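PDB 5CN2: ADP-ribosylation factor-binding protein GGA1 from Saccharomyces cerevisiae, which may help regulate membrane traffic through the trans-Golgi network and binds the small GTPases ARF1 and ARF2, its C-terminal GAE ear domain being the part described here. Local coordinates for residues Ile14-Asp19 with Lys114-Thr119. Numbering follows the deposited sequence.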
loop_
_atom_site.group_PDB
_atom_site.type_symbol
_atom_site.label_atom_id
_atom_site.label_comp_id
_atom_site.label_asym_id
_atom_site.label_seq_id
_atom_site.Cartn_x
_atom_site.Cartn_y
_atom_site.Cartn_z
ATOM N N ILE A 14 3.116 7.072 -5.526
ATOM C CA ILE A 14 2.589 7.476 -4.236
ATOM C C ILE A 14 1.148 7.059 -4.174
ATOM O O ILE A 14 0.347 7.477 -4.996
ATOM C CB ILE A 14 2.715 8.998 -4.013
ATOM C CG1 ILE A 14 4.207 9.386 -3.986
ATOM C CG2 ILE A 14 2.049 9.410 -2.705
ATOM C CD1 ILE A 14 4.486 10.858 -3.748
ATOM N N LEU A 15 0.828 6.213 -3.202
ATOM C CA LEU A 15 -0.547 5.816 -2.945
ATOM C C LEU A 15 -1.216 6.894 -2.101
ATOM O O LEU A 15 -2.349 7.294 -2.347
ATOM C CB LEU A 15 -0.581 4.481 -2.186
ATOM C CG LEU A 15 -1.959 3.815 -2.096
ATOM C CD1 LEU A 15 -2.272 3.157 -3.423
ATOM C CD2 LEU A 15 -2.025 2.772 -0.987
ATOM N N ASN A 16 -0.509 7.357 -1.089
ATOM C CA ASN A 16 -1.077 8.358 -0.202
ATOM C C ASN A 16 -0.008 9.087 0.605
ATOM O O ASN A 16 0.999 8.502 1.023
ATOM C CB ASN A 16 -2.080 7.717 0.752
ATOM C CG ASN A 16 -2.979 8.741 1.407
ATOM O OD1 ASN A 16 -3.006 8.883 2.628
ATOM N ND2 ASN A 16 -3.687 9.487 0.594
ATOM N N GLN A 17 -0.246 10.371 0.811
ATOM C CA GLN A 17 0.599 11.183 1.649
ATOM C C GLN A 17 -0.269 12.074 2.533
ATOM O O GLN A 17 -0.966 12.930 2.032
ATOM C CB GLN A 17 1.571 12.023 0.788
ATOM C CG GLN A 17 2.769 12.522 1.596
ATOM C CD GLN A 17 4.047 12.655 0.791
ATOM O OE1 GLN A 17 4.024 12.722 -0.445
ATOM N NE2 GLN A 17 5.180 12.683 1.493
ATOM N N SER A 18 -0.246 11.816 3.839
ATOM C CA SER A 18 -0.917 12.647 4.835
ATOM C C SER A 18 0.195 13.441 5.508
ATOM O O SER A 18 1.297 13.544 4.960
ATOM C CB SER A 18 -1.702 11.777 5.835
ATOM O OG SER A 18 -0.889 10.803 6.490
ATOM N N ASP A 19 -0.067 14.014 6.681
ATOM C CA ASP A 19 0.972 14.772 7.394
ATOM C C ASP A 19 1.898 13.870 8.211
ATOM O O ASP A 19 3.003 14.261 8.544
ATOM C CB ASP A 19 0.331 15.802 8.318
ATOM C CG ASP A 19 -0.433 16.863 7.556
ATOM O OD1 ASP A 19 -0.029 17.169 6.413
ATOM O OD2 ASP A 19 -1.427 17.389 8.107
ATOM N N LYS A 114 -5.770 7.093 14.272
ATOM C CA LYS A 114 -6.017 7.660 12.942
ATOM C C LYS A 114 -6.389 6.625 11.933
ATOM O O LYS A 114 -6.077 5.441 12.085
ATOM C CB LYS A 114 -4.811 8.454 12.451
ATOM C CG LYS A 114 -4.284 9.404 13.511
ATOM C CD LYS A 114 -3.199 10.315 12.977
ATOM C CE LYS A 114 -3.710 11.710 12.655
ATOM N NZ LYS A 114 -3.460 12.626 13.793
ATOM N N GLU A 115 -7.080 7.101 10.906
ATOM C CA GLU A 115 -7.567 6.298 9.806
ATOM C C GLU A 115 -7.268 7.094 8.559
ATOM O O GLU A 115 -7.343 8.333 8.563
ATOM C CB GLU A 115 -9.083 6.081 9.903
ATOM N N GLU A 116 -6.902 6.397 7.499
ATOM C CA GLU A 116 -6.739 6.999 6.182
ATOM C C GLU A 116 -7.284 5.983 5.219
ATOM O O GLU A 116 -7.174 4.799 5.458
ATOM C CB GLU A 116 -5.272 7.256 5.867
ATOM C CG GLU A 116 -4.588 8.261 6.789
ATOM C CD GLU A 116 -3.082 8.274 6.621
ATOM O OE1 GLU A 116 -2.596 7.711 5.612
ATOM O OE2 GLU A 116 -2.385 8.838 7.495
ATOM N N SER A 117 -7.878 6.441 4.134
ATOM C CA SER A 117 -8.550 5.539 3.232
ATOM C C SER A 117 -8.643 6.153 1.870
ATOM O O SER A 117 -8.598 7.351 1.733
ATOM C CB SER A 117 -9.946 5.204 3.764
ATOM O OG SER A 117 -10.849 6.281 3.577
ATOM N N GLY A 118 -8.772 5.318 0.856
ATOM C CA GLY A 118 -8.873 5.822 -0.477
ATOM C C GLY A 118 -9.130 4.734 -1.490
ATOM O O GLY A 118 -9.219 3.559 -1.164
ATOM N N THR A 119 -9.247 5.168 -2.731
ATOM C CA THR A 119 -9.337 4.315 -3.898
ATOM C C THR A 119 -8.361 4.945 -4.858
ATOM O O THR A 119 -8.473 6.118 -5.184
ATOM C CB THR A 119 -10.749 4.319 -4.480
ATOM O OG1 THR A 119 -11.642 3.788 -3.501
ATOM C CG2 THR A 119 -10.833 3.464 -5.732
#
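N16 on the edge strand of one sheet and S18 just beyond its end both point toward a single glutamate, E116, on the edge of the other: an example of two sheets meeting through polar groups along their edges. At N16, which with L15 forms a classic beta bulge opposite I23, the side-chain amide plane is turned 56° from that of the carboxylate; OD1 as modelled lies 3.2 Å from E116 OE1, but the amide is probably turned over. S18 then offers its hydroxyl to the second oxygen: OG donates a hydrogen bond to E116 OE2 at 2.7 Å, although the position of OE2 is somewhat uncertain, and L21 O is a second, weak acceptor for the same hydroxyl proton. E116 can span the gap because its CG stands anti to the backbone carbonyl carbon and the chain runs on extended (chi2 168°). With an alanine in place of E116, the S18 hydroxyl would probably lose its carboxylate acceptor and a gap would be likely to open between the edge strands. Backbone bonding to A105 seats E116 within its own sheet, while W103 touches N16. The contact thus joins the edges of strands 13-17 and 112-122, a surface-lying polar bridge between the two antiparallel sheets of the immunoglobulin-like beta sandwich that forms the GAE domain.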